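6-phosphogluconate dehydratase (Shewanella oneidensis, PDB 2GP4) catalyses the dehydration of 6-phosphogluconate to 2-keto-3-deoxy-6-phosphogluconate, a step of the Entner-Doudoroff pathway, with an iron-sulfur cluster that is absent from this apo form. Local coordinates at residues 282-287 / 292-297; 192-197 / 286-291; 438-443 / 449-454. One frame throughout, in Å; residues are numbered along the deposited sequence.

Contact 1: 282-287 / 292-297; sequences AKQVCR and GTQYSP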
ATOM      1  N   ALA A 282       1.238  19.340 -16.846  1.00 42.66           N
ATOM      2  CA  ALA A 282       1.510  19.265 -18.288  1.00 42.64           C
ATOM      3  C   ALA A 282       2.824  19.936 -18.673  1.00 42.64           C
ATOM      4  O   ALA A 282       3.637  19.348 -19.386  1.00 42.60           O
ATOM      5  CB  ALA A 282       0.352  19.868 -19.093  1.00 42.59           C
ATOM      6  N   LYS A 283       3.027  21.161 -18.198  1.00 42.75           N
ATOM      7  CA  LYS A 283       4.245  21.918 -18.490  1.00 42.96           C
ATOM      8  C   LYS A 283       5.492  21.247 -17.912  1.00 42.89           C
ATOM      9  O   LYS A 283       6.554  21.247 -18.541  1.00 42.90           O
ATOM     10  CB  LYS A 283       4.139  23.352 -17.957  1.00 42.99           C
ATOM     11  CG  LYS A 283       3.165  24.249 -18.717  1.00 43.46           C
ATOM     12  CD  LYS A 283       3.248  25.696 -18.232  1.00 43.48           C
ATOM     13  CE  LYS A 283       2.370  26.629 -19.066  1.00 44.59           C
ATOM     14  NZ  LYS A 283       0.904  26.358 -18.928  1.00 44.22           N
ATOM     15  N   GLN A 284       5.351  20.668 -16.722  1.00 42.78           N
ATOM     16  CA  GLN A 284       6.481  20.099 -16.001  1.00 42.69           C
ATOM     17  C   GLN A 284       7.061  18.854 -16.673  1.00 42.92           C
ATOM     18  O   GLN A 284       8.283  18.694 -16.703  1.00 42.74           O
ATOM     19  CB  GLN A 284       6.111  19.839 -14.533  1.00 42.56           C
ATOM     20  CG  GLN A 284       7.248  19.329 -13.651  1.00 42.09           C
ATOM     21  CD  GLN A 284       8.381  20.333 -13.449  1.00 41.07           C
ATOM     22  OE1 GLN A 284       8.319  21.471 -13.909  1.00 41.08           O
ATOM     23  NE2 GLN A 284       9.423  19.905 -12.752  1.00 40.23           N
ATOM     24  N   VAL A 285       6.196  17.991 -17.215  1.00 43.37           N
ATOM     25  CA  VAL A 285       6.643  16.779 -17.931  1.00 44.02           C
ATOM     26  C   VAL A 285       7.485  17.131 -19.152  1.00 44.38           C
ATOM     27  O   VAL A 285       8.472  16.455 -19.436  1.00 44.59           O
ATOM     28  CB  VAL A 285       5.479  15.877 -18.419  1.00 44.10           C
ATOM     29  CG1 VAL A 285       5.964  14.444 -18.590  1.00 44.26           C
ATOM     30  CG2 VAL A 285       4.333  15.898 -17.459  1.00 44.43           C
ATOM     31  N   CYS A 286       7.078  18.180 -19.869  1.00 44.97           N
ATOM     32  CA  CYS A 286       7.834  18.714 -21.007  1.00 45.24           C
ATOM     33  C   CYS A 286       9.248  19.146 -20.600  1.00 45.29           C
ATOM     34  O   CYS A 286      10.203  18.948 -21.354  1.00 45.44           O
ATOM     35  CB  CYS A 286       7.070  19.875 -21.662  1.00 45.21           C
ATOM     36  SG  CYS A 286       8.038  20.898 -22.812  1.00 45.78           S
ATOM     37  N   ARG A 287       9.368  19.723 -19.408  1.00 45.42           N
ATOM     38  CA  ARG A 287      10.655  20.143 -18.849  1.00 45.67           C
ATOM     39  C   ARG A 287      11.521  18.969 -18.397  1.00 45.44           C
ATOM     40  O   ARG A 287      12.721  19.126 -18.183  1.00 45.31           O
ATOM     41  CB  ARG A 287      10.432  21.072 -17.654  1.00 45.70           C
ATOM     42  CG  ARG A 287      10.319  22.545 -17.986  1.00 46.07           C
ATOM     43  CD  ARG A 287      10.144  23.366 -16.711  1.00 46.50           C
ATOM     44  NE  ARG A 287      11.208  23.119 -15.735  1.00 48.26           N
ATOM     45  CZ  ARG A 287      11.162  23.480 -14.453  1.00 48.92           C
ATOM     46  NH1 ARG A 287      10.098  24.111 -13.967  1.00 49.35           N
ATOM     47  NH2 ARG A 287      12.184  23.207 -13.651  1.00 48.92           N
ATOM     48  N   GLY A 292      17.110  17.546 -22.356  1.00 45.18           N
ATOM     49  CA  GLY A 292      18.163  18.091 -21.509  1.00 44.44           C
ATOM     50  C   GLY A 292      17.662  19.052 -20.450  1.00 43.94           C
ATOM     51  O   GLY A 292      16.472  19.362 -20.392  1.00 44.04           O
ATOM     52  N   THR A 293      18.605  19.539 -19.641  1.00 43.38           N
ATOM     53  CA  THR A 293      18.381  20.391 -18.454  1.00 42.57           C
ATOM     54  C   THR A 293      17.937  19.594 -17.229  1.00 41.81           C
ATOM     55  O   THR A 293      18.630  19.607 -16.210  1.00 42.10           O
ATOM     56  CB  THR A 293      17.476  21.659 -18.687  1.00 42.75           C
ATOM     57  OG1 THR A 293      16.131  21.271 -19.011  1.00 43.16           O
ATOM     58  CG2 THR A 293      18.050  22.558 -19.781  1.00 42.50           C
ATOM     59  N   GLN A 294      16.808  18.897 -17.327  1.00 40.63           N
ATOM     60  CA  GLN A 294      16.234  18.222 -16.162  1.00 39.42           C
ATOM     61  C   GLN A 294      15.603  16.856 -16.494  1.00 38.35           C
ATOM     62  O   GLN A 294      14.488  16.556 -16.061  1.00 38.29           O
ATOM     63  CB  GLN A 294      15.218  19.150 -15.492  1.00 39.43           C
ATOM     64  CG  GLN A 294      15.078  18.973 -13.981  1.00 40.05           C
ATOM     65  CD  GLN A 294      14.145  20.001 -13.345  1.00 39.83           C
ATOM     66  OE1 GLN A 294      13.922  21.087 -13.887  1.00 41.02           O
ATOM     67  NE2 GLN A 294      13.601  19.658 -12.190  1.00 39.94           N
ATOM     68  N   TYR A 295      16.324  16.028 -17.252  1.00 36.86           N
ATOM     69  CA  TYR A 295      15.857  14.677 -17.592  1.00 35.37           C
ATOM     70  C   TYR A 295      15.624  13.815 -16.350  1.00 34.25           C
ATOM     71  O   TYR A 295      16.567  13.459 -15.636  1.00 33.98           O
ATOM     72  CB  TYR A 295      16.825  13.983 -18.563  1.00 35.41           C
ATOM     73  CG  TYR A 295      16.446  12.559 -18.946  1.00 35.32           C
ATOM     74  CD1 TYR A 295      15.140  12.233 -19.333  1.00 35.10           C
ATOM     75  CD2 TYR A 295      17.405  11.541 -18.941  1.00 35.05           C
ATOM     76  CE1 TYR A 295      14.799  10.934 -19.695  1.00 34.84           C
ATOM     77  CE2 TYR A 295      17.076  10.237 -19.304  1.00 35.02           C
ATOM     78  CZ  TYR A 295      15.770   9.939 -19.679  1.00 35.37           C
ATOM     79  OH  TYR A 295      15.437   8.651 -20.037  1.00 34.70           O
ATOM     80  N   SER A 296      14.356  13.486 -16.119  1.00 32.77           N
ATOM     81  CA  SER A 296      13.932  12.737 -14.940  1.00 31.39           C
ATOM     82  C   SER A 296      13.011  11.566 -15.312  1.00 30.11           C
ATOM     83  O   SER A 296      11.791  11.656 -15.148  1.00 29.75           O
ATOM     84  CB  SER A 296      13.236  13.671 -13.944  1.00 31.54           C
ATOM     85  OG  SER A 296      14.093  14.732 -13.550  1.00 31.74           O
ATOM     86  N   PRO A 297      13.598  10.458 -15.807  1.00 28.86           N
ATOM     87  CA  PRO A 297      12.801   9.291 -16.183  1.00 28.14           C
ATOM     88  C   PRO A 297      12.179   8.605 -14.959  1.00 27.23           C
ATOM     89  O   PRO A 297      12.821   8.506 -13.912  1.00 27.05           O
ATOM     90  CB  PRO A 297      13.821   8.377 -16.875  1.00 28.03           C
ATOM     91  CG  PRO A 297      15.126   8.777 -16.334  1.00 28.38           C
ATOM     92  CD  PRO A 297      15.037  10.238 -16.030  1.00 28.74           C
TER
HETATM   93  O   HOH W   1      14.794  17.939 -19.248  1.00 33.56           O
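R287 and Q294 meet through their polar ends: R287 NH2 donates to Q294 OE1 over 2.8 Å. The nitrogen lies in the carbonyl plane on a lone pair of the amide oxygen, yet the bond is bent (142° at the hydrogen), and amide and guanidinium planes stand 56° apart. The arginine, bent at chi3, and the extended glutamine are long enough to span helix and loop. Q284 forms the packed side. It is buried, its NE2 comes within 4.2 Å of Q294 NE2, and its OE1 lies 3.1 Å above one face of the R287 guanidinium, offset toward the rim. That NE2 is held by the carbonyl of V393, a role that suits a long amide side chain. The other side is looser: R287 and T293 are exposed, and backbone groups there meet through a water. This water lies 2.6 Å from R287 O and accepts from Q294 N at 2.9 Å. G292 has a phi of 130°, at which any CB would collide with the preceding carbonyl oxygen; glycine avoids this. The whole is a surface loop linking helix 272-287 to helix 298-301, with a water bridging R287 O and Q294 N at the first helix's C-terminal end.

Contact 2: 192-197 / 286-291; sequences PMLFVP and CRLTEL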
ATOM      1  N   PRO A 192       9.932  10.383 -18.846  1.00 26.06           N
ATOM      2  CA  PRO A 192       9.472  11.134 -17.681  1.00 26.77           C
ATOM      3  C   PRO A 192       7.953  11.085 -17.600  1.00 27.70           C
ATOM      4  O   PRO A 192       7.273  11.113 -18.636  1.00 27.62           O
ATOM      5  CB  PRO A 192       9.925  12.563 -17.982  1.00 26.77           C
ATOM      6  CG  PRO A 192       9.991  12.634 -19.466  1.00 26.15           C
ATOM      7  CD  PRO A 192      10.410  11.270 -19.923  1.00 25.98           C
HETATM    8  N   MSE A 193       7.430  10.996 -16.380  1.00 28.58           N
HETATM    9  CA  MSE A 193       5.991  10.946 -16.169  1.00 29.82           C
HETATM   10  C   MSE A 193       5.602  11.594 -14.857  1.00 29.63           C
HETATM   11  O   MSE A 193       6.395  11.639 -13.914  1.00 29.52           O
HETATM   12  CB  MSE A 193       5.482   9.504 -16.200  1.00 29.81           C
HETATM   13  CG  MSE A 193       5.599   8.823 -17.554  1.00 30.61           C
HETATM   14 SE   MSE A 193       5.008   6.994 -17.427  1.00 32.50          SE
HETATM   15  CE  MSE A 193       5.745   6.279 -19.072  1.00 30.82           C
ATOM     16  N   LEU A 194       4.375  12.104 -14.816  1.00 29.78           N
ATOM     17  CA  LEU A 194       3.787  12.634 -13.598  1.00 29.99           C
ATOM     18  C   LEU A 194       2.401  12.053 -13.409  1.00 30.16           C
ATOM     19  O   LEU A 194       1.645  11.914 -14.377  1.00 30.06           O
ATOM     20  CB  LEU A 194       3.675  14.159 -13.662  1.00 29.94           C
ATOM     21  CG  LEU A 194       4.868  15.012 -13.236  1.00 30.08           C
ATOM     22  CD1 LEU A 194       5.971  15.027 -14.289  1.00 29.67           C
ATOM     23  CD2 LEU A 194       4.393  16.421 -12.948  1.00 30.67           C
ATOM     24  N   PHE A 195       2.081  11.712 -12.163  1.00 30.33           N
ATOM     25  CA  PHE A 195       0.717  11.380 -11.787  1.00 30.84           C
ATOM     26  C   PHE A 195      -0.071  12.675 -11.574  1.00 31.35           C
ATOM     27  O   PHE A 195       0.434  13.629 -10.975  1.00 31.31           O
ATOM     28  CB  PHE A 195       0.697  10.517 -10.524  1.00 30.75           C
ATOM     29  CG  PHE A 195       0.986   9.057 -10.776  1.00 30.63           C
ATOM     30  CD1 PHE A 195       2.295   8.600 -10.897  1.00 30.00           C
ATOM     31  CD2 PHE A 195      -0.058   8.136 -10.883  1.00 29.97           C
ATOM     32  CE1 PHE A 195       2.562   7.251 -11.123  1.00 30.10           C
ATOM     33  CE2 PHE A 195       0.201   6.784 -11.107  1.00 29.66           C
ATOM     34  CZ  PHE A 195       1.513   6.342 -11.228  1.00 29.90           C
ATOM     35  N   VAL A 196      -1.297  12.705 -12.091  1.00 31.87           N
ATOM     36  CA  VAL A 196      -2.160  13.874 -11.998  1.00 32.62           C
ATOM     37  C   VAL A 196      -3.430  13.500 -11.222  1.00 33.39           C
ATOM     38  O   VAL A 196      -4.351  12.901 -11.780  1.00 33.50           O
ATOM     39  CB  VAL A 196      -2.514  14.440 -13.398  1.00 32.53           C
ATOM     40  CG1 VAL A 196      -3.286  15.740 -13.277  1.00 32.67           C
ATOM     41  CG2 VAL A 196      -1.259  14.660 -14.231  1.00 32.73           C
ATOM     42  N   PRO A 197      -3.474  13.836  -9.921  1.00 34.29           N
ATOM     43  CA  PRO A 197      -4.595  13.430  -9.075  1.00 34.99           C
ATOM     44  C   PRO A 197      -5.847  14.274  -9.294  1.00 35.82           C
ATOM     45  O   PRO A 197      -5.756  15.438  -9.701  1.00 36.20           O
ATOM     46  CB  PRO A 197      -4.057  13.648  -7.665  1.00 35.03           C
ATOM     47  CG  PRO A 197      -3.085  14.761  -7.813  1.00 34.78           C
ATOM     48  CD  PRO A 197      -2.466  14.608  -9.168  1.00 34.17           C
ATOM     49  N   CYS A 286       7.078  18.180 -19.869  1.00 44.97           N
ATOM     50  CA  CYS A 286       7.834  18.714 -21.007  1.00 45.24           C
ATOM     51  C   CYS A 286       9.248  19.146 -20.600  1.00 45.29           C
ATOM     52  O   CYS A 286      10.203  18.948 -21.354  1.00 45.44           O
ATOM     53  CB  CYS A 286       7.070  19.875 -21.662  1.00 45.21           C
ATOM     54  SG  CYS A 286       8.038  20.898 -22.812  1.00 45.78           S
ATOM     55  N   ARG A 287       9.368  19.723 -19.408  1.00 45.42           N
ATOM     56  CA  ARG A 287      10.655  20.143 -18.849  1.00 45.67           C
ATOM     57  C   ARG A 287      11.521  18.969 -18.397  1.00 45.44           C
ATOM     58  O   ARG A 287      12.721  19.126 -18.183  1.00 45.31           O
ATOM     59  CB  ARG A 287      10.432  21.072 -17.654  1.00 45.70           C
ATOM     60  CG  ARG A 287      10.319  22.545 -17.986  1.00 46.07           C
ATOM     61  CD  ARG A 287      10.144  23.366 -16.711  1.00 46.50           C
ATOM     62  NE  ARG A 287      11.208  23.119 -15.735  1.00 48.26           N
ATOM     63  CZ  ARG A 287      11.162  23.480 -14.453  1.00 48.92           C
ATOM     64  NH1 ARG A 287      10.098  24.111 -13.967  1.00 49.35           N
ATOM     65  NH2 ARG A 287      12.184  23.207 -13.651  1.00 48.92           N
ATOM     66  N   LEU A 288      10.905  17.800 -18.240  1.00 45.47           N
ATOM     67  CA  LEU A 288      11.586  16.619 -17.711  1.00 45.42           C
ATOM     68  C   LEU A 288      12.008  15.645 -18.809  1.00 45.56           C
ATOM     69  O   LEU A 288      12.568  14.579 -18.533  1.00 45.64           O
ATOM     70  CB  LEU A 288      10.699  15.927 -16.673  1.00 45.36           C
ATOM     71  CG  LEU A 288      10.901  16.253 -15.187  1.00 45.34           C
ATOM     72  CD1 LEU A 288      11.096  17.744 -14.899  1.00 44.94           C
ATOM     73  CD2 LEU A 288       9.748  15.684 -14.376  1.00 45.30           C
ATOM     74  N   THR A 289      11.746  16.044 -20.050  1.00 45.69           N
ATOM     75  CA  THR A 289      12.080  15.289 -21.255  1.00 45.98           C
ATOM     76  C   THR A 289      13.589  15.036 -21.401  1.00 46.02           C
ATOM     77  O   THR A 289      14.403  15.738 -20.799  1.00 46.04           O
ATOM     78  CB  THR A 289      11.492  16.027 -22.494  1.00 46.02           C
ATOM     79  OG1 THR A 289      10.072  15.835 -22.518  1.00 46.12           O
ATOM     80  CG2 THR A 289      12.081  15.532 -23.810  1.00 46.54           C
ATOM     81  N   GLU A 290      13.948  14.027 -22.195  1.00 46.24           N
ATOM     82  CA  GLU A 290      15.350  13.670 -22.449  1.00 46.40           C
ATOM     83  C   GLU A 290      16.150  14.771 -23.166  1.00 46.29           C
ATOM     84  O   GLU A 290      17.382  14.718 -23.205  1.00 46.26           O
ATOM     85  CB  GLU A 290      15.438  12.349 -23.228  1.00 46.45           C
ATOM     86  CG  GLU A 290      16.766  11.606 -23.057  1.00 46.97           C
ATOM     87  CD  GLU A 290      17.067  10.628 -24.186  1.00 47.85           C
ATOM     88  OE1 GLU A 290      16.124   9.985 -24.703  1.00 48.61           O
ATOM     89  OE2 GLU A 290      18.255  10.493 -24.548  1.00 47.80           O
ATOM     90  N   LEU A 291      15.440  15.766 -23.704  1.00 46.20           N
ATOM     91  CA  LEU A 291      16.038  16.888 -24.440  1.00 46.01           C
ATOM     92  C   LEU A 291      17.193  17.553 -23.685  1.00 45.72           C
ATOM     93  O   LEU A 291      18.135  18.065 -24.300  1.00 45.91           O
ATOM     94  CB  LEU A 291      14.962  17.928 -24.818  1.00 46.25           C
ATOM     95  CG  LEU A 291      14.755  19.242 -24.034  1.00 46.63           C
ATOM     96  CD1 LEU A 291      13.993  20.268 -24.873  1.00 46.85           C
ATOM     97  CD2 LEU A 291      14.069  19.033 -22.684  1.00 47.12           C
TER
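P192 lays the CB-CG side of its ring against the backbone and first side-chain carbon of L288. P192 CG approaches L288 O to 3.4 Å, while P192 CB lies 3.7 Å from L288 CB, so one flank of the ring covers both the carbonyl and the root of the leucine. The same P192 CG also rests 3.8 Å from T289 CA. T289 CB points away from 192-197, and its hydroxyl makes a weak hydrogen bond to C286 O, back at the helix end. Proline fits here as a compact, rigid apolar plate; its one backbone hydrogen bonding group, the carbonyl, is paired with A168.

The strand thus entered, 193-195, is an outermost strand of a small mixed sheet and runs parallel to 167-171, with helix 179-186 connecting the two in a beta-alpha-beta unit. Alternation along it sorts the side chains: M193 and F195 face helix 179-186, whereas L194 and V196 face helix 272-287.

On that second face L194 and L288 run at about a right angle and meet through single methyls, L194 CD1 touching L288 CD2 at 3.8 Å. The L194 CG stands opposite the carbonyl carbon and beside the backbone N (chi1 -86°), which carries CD1 toward the helix end, although the CB itself does not point straight there. Branched, flexible leucines suit both places, since each can offer a methyl to more than one neighbour: L194 also packs on Q284 and V285 of the helix, and L288 also touches Q294 and S296.

Contact 3: 438-443 / 449-454; sequences GGLKLL and RAVIKV
K441 and I452 form a hydrogen-bonded antiparallel pair, with K441 N to I452 O at 3.0 Å and almost straight (176°). The I452 N bond back to K441 O is more bent. L443 and A450 repeat the pattern, and V454 N donates to G439 O. Weaker CA-H...O contacts lie between, such as K453 CA to G439 O at 3.3 Å. Glycine suits position 439: its phi is positive, and a CB would crowd K453 CE.

Apolar contacts occupy both faces. L443 CD1 meets I452 CG2 at 3.8 Å on one; on the other, L440 CD2 reaches V451 CB. Small A450 lies beside L443.

Among the charged groups, the R449 guanidinium lies with one face under L442 CD1, 3.8 Å above its plane and offset toward the rim. Its NH2 forms salt bridges with E615 and D341. Replacing R449 by alanine would remove the guanidinium and is likely to cost E615 and D341 this positive partner and uncover the L442 methyls. K453 folds back: its bends at chi2, chi3 and chi4 lay CD and CE along the G438 and G439 carbonyls and bring NZ to S536 and to a water 2.8 Å away.

The chemistry implies a hairpin zipped by its backbone, whose outer edge is covered by helix 340-347, through the hydroxyls of S347 and S344 to the N-H groups of L440 and L442 and, just beyond the helix, the D348 salt bridge to K441.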
ATOM      1  N   GLY A 438       5.674   1.587  13.823  1.00 19.53           N
ATOM      2  CA  GLY A 438       4.620   1.387  12.833  1.00 19.40           C
ATOM      3  C   GLY A 438       3.716   0.178  13.031  1.00 19.63           C
ATOM      4  O   GLY A 438       2.745  -0.006  12.290  1.00 19.85           O
ATOM      5  N   GLY A 439       4.032  -0.659  14.014  1.00 19.62           N
ATOM      6  CA  GLY A 439       3.202  -1.822  14.335  1.00 19.51           C
ATOM      7  C   GLY A 439       3.123  -2.930  13.292  1.00 19.50           C
ATOM      8  O   GLY A 439       2.260  -3.802  13.394  1.00 19.63           O
ATOM      9  N   LEU A 440       4.003  -2.905  12.290  1.00 19.30           N
ATOM     10  CA  LEU A 440       4.024  -3.952  11.266  1.00 19.35           C
ATOM     11  C   LEU A 440       5.128  -4.965  11.558  1.00 19.42           C
ATOM     12  O   LEU A 440       6.305  -4.654  11.400  1.00 19.61           O
ATOM     13  CB  LEU A 440       4.249  -3.351   9.879  1.00 19.31           C
ATOM     14  CG  LEU A 440       3.447  -3.809   8.650  1.00 18.98           C
ATOM     15  CD1 LEU A 440       4.234  -3.483   7.391  1.00 18.20           C
ATOM     16  CD2 LEU A 440       3.054  -5.284   8.668  1.00 18.26           C
ATOM     17  N   LYS A 441       4.750  -6.168  11.981  1.00 19.49           N
ATOM     18  CA  LYS A 441       5.736  -7.198  12.332  1.00 19.61           C
ATOM     19  C   LYS A 441       5.691  -8.444  11.451  1.00 19.57           C
ATOM     20  O   LYS A 441       4.622  -8.893  11.022  1.00 19.77           O
ATOM     21  CB  LYS A 441       5.610  -7.611  13.809  1.00 19.63           C
ATOM     22  CG  LYS A 441       5.925  -6.505  14.841  1.00 20.52           C
ATOM     23  CD  LYS A 441       7.147  -5.654  14.474  1.00 21.29           C
ATOM     24  CE  LYS A 441       8.450  -6.411  14.665  1.00 21.93           C
ATOM     25  NZ  LYS A 441       9.598  -5.605  14.193  1.00 22.56           N
ATOM     26  N   LEU A 442       6.870  -9.005  11.201  1.00 19.28           N
ATOM     27  CA  LEU A 442       6.994 -10.280  10.510  1.00 18.87           C
ATOM     28  C   LEU A 442       6.808 -11.438  11.488  1.00 18.89           C
ATOM     29  O   LEU A 442       7.317 -11.403  12.609  1.00 18.91           O
ATOM     30  CB  LEU A 442       8.369 -10.367   9.833  1.00 18.77           C
ATOM     31  CG  LEU A 442       8.854 -11.685   9.227  1.00 18.30           C
ATOM     32  CD1 LEU A 442       8.010 -12.131   8.026  1.00 16.43           C
ATOM     33  CD2 LEU A 442      10.301 -11.531   8.840  1.00 18.81           C
ATOM     34  N   LEU A 443       6.077 -12.460  11.064  1.00 19.13           N
ATOM     35  CA  LEU A 443       5.970 -13.691  11.844  1.00 19.51           C
ATOM     36  C   LEU A 443       6.605 -14.846  11.071  1.00 20.01           C
ATOM     37  O   LEU A 443       6.327 -15.026   9.881  1.00 20.36           O
ATOM     38  CB  LEU A 443       4.511 -13.994  12.212  1.00 19.38           C
ATOM     39  CG  LEU A 443       3.748 -12.930  13.021  1.00 19.04           C
ATOM     40  CD1 LEU A 443       2.252 -13.190  12.993  1.00 18.73           C
ATOM     41  CD2 LEU A 443       4.241 -12.804  14.469  1.00 17.88           C
ATOM     42  N   ARG A 449       5.685 -17.811   6.672  1.00 17.59           N
ATOM     43  CA  ARG A 449       5.890 -16.386   6.897  1.00 17.24           C
ATOM     44  C   ARG A 449       4.569 -15.642   6.739  1.00 16.98           C
ATOM     45  O   ARG A 449       3.814 -15.897   5.797  1.00 16.88           O
ATOM     46  CB  ARG A 449       6.938 -15.830   5.924  1.00 17.07           C
ATOM     47  CG  ARG A 449       8.340 -16.445   6.078  1.00 17.51           C
ATOM     48  CD  ARG A 449       9.281 -16.093   4.902  1.00 17.49           C
ATOM     49  NE  ARG A 449       9.515 -14.650   4.790  1.00 18.19           N
ATOM     50  CZ  ARG A 449      10.425 -13.974   5.488  1.00 18.81           C
ATOM     51  NH1 ARG A 449      11.205 -14.598   6.366  1.00 19.37           N
ATOM     52  NH2 ARG A 449      10.554 -12.664   5.317  1.00 18.95           N
ATOM     53  N   ALA A 450       4.289 -14.736   7.670  1.00 16.59           N
ATOM     54  CA  ALA A 450       3.113 -13.873   7.588  1.00 16.27           C
ATOM     55  C   ALA A 450       3.430 -12.486   8.146  1.00 16.29           C
ATOM     56  O   ALA A 450       4.525 -12.239   8.636  1.00 16.36           O
ATOM     57  CB  ALA A 450       1.943 -14.505   8.337  1.00 16.00           C
ATOM     58  N   VAL A 451       2.472 -11.574   8.060  1.00 16.62           N
ATOM     59  CA  VAL A 451       2.606 -10.275   8.713  1.00 16.72           C
ATOM     60  C   VAL A 451       1.450 -10.057   9.691  1.00 16.75           C
ATOM     61  O   VAL A 451       0.404 -10.703   9.586  1.00 16.60           O
ATOM     62  CB  VAL A 451       2.729  -9.096   7.700  1.00 16.76           C
ATOM     63  CG1 VAL A 451       4.013  -9.218   6.876  1.00 17.01           C
ATOM     64  CG2 VAL A 451       1.516  -9.013   6.790  1.00 16.58           C
ATOM     65  N   ILE A 452       1.663  -9.159  10.648  1.00 16.93           N
ATOM     66  CA  ILE A 452       0.659  -8.806  11.644  1.00 17.12           C
ATOM     67  C   ILE A 452       0.738  -7.312  11.960  1.00 17.59           C
ATOM     68  O   ILE A 452       1.839  -6.759  12.086  1.00 17.39           O
ATOM     69  CB  ILE A 452       0.802  -9.671  12.953  1.00 17.13           C
ATOM     70  CG1 ILE A 452      -0.332  -9.373  13.945  1.00 16.85           C
ATOM     71  CG2 ILE A 452       2.179  -9.478  13.609  1.00 16.72           C
ATOM     72  CD1 ILE A 452      -0.545 -10.453  15.004  1.00 16.84           C
ATOM     73  N   LYS A 453      -0.431  -6.671  12.055  1.00 17.91           N
ATOM     74  CA  LYS A 453      -0.534  -5.331  12.619  1.00 18.50           C
ATOM     75  C   LYS A 453      -0.909  -5.394  14.093  1.00 18.76           C
ATOM     76  O   LYS A 453      -1.985  -5.889  14.456  1.00 18.83           O
ATOM     77  CB  LYS A 453      -1.540  -4.465  11.858  1.00 18.52           C
ATOM     78  CG  LYS A 453      -0.993  -3.843  10.570  1.00 19.41           C
ATOM     79  CD  LYS A 453       0.270  -2.995  10.766  1.00 19.85           C
ATOM     80  CE  LYS A 453       0.012  -1.744  11.596  1.00 21.05           C
ATOM     81  NZ  LYS A 453      -1.048  -0.868  11.023  1.00 22.63           N
ATOM     82  N   VAL A 454      -0.013  -4.890  14.935  1.00 18.76           N
ATOM     83  CA  VAL A 454      -0.200  -4.931  16.381  1.00 19.05           C
ATOM     84  C   VAL A 454      -0.548  -3.556  16.954  1.00 19.50           C
ATOM     85  O   VAL A 454      -0.701  -3.406  18.166  1.00 19.73           O
ATOM     86  CB  VAL A 454       1.037  -5.531  17.112  1.00 19.07           C
ATOM     87  CG1 VAL A 454       1.202  -6.996  16.753  1.00 18.81           C
ATOM     88  CG2 VAL A 454       2.316  -4.753  16.789  1.00 18.05           C
TER
HETATM   89  O   HOH W   2      -0.254   1.390  12.458  1.00 30.21           O

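How the contacts relate
From the N terminus, 192-197 comes first. Contact 2 closes the long excursion, partly helical and without strand, from there to 286-291, bringing the end of helix 272-287 back to strand 193-195. Contact 1 opens within that excursion, at 282-287, and closes just beyond it, at 292-297, so the two interlock and share C286 and R287. They touch directly, with a probable backbone hydrogen bond from S296 N to L288 O (3.2 Å). Contact 3 follows in series and closes a short hairpin at the edge of the eight-stranded beta-sheet of the C-terminal domain. Its centre lies about 40 Å from that of contact 1, across the chain's centre.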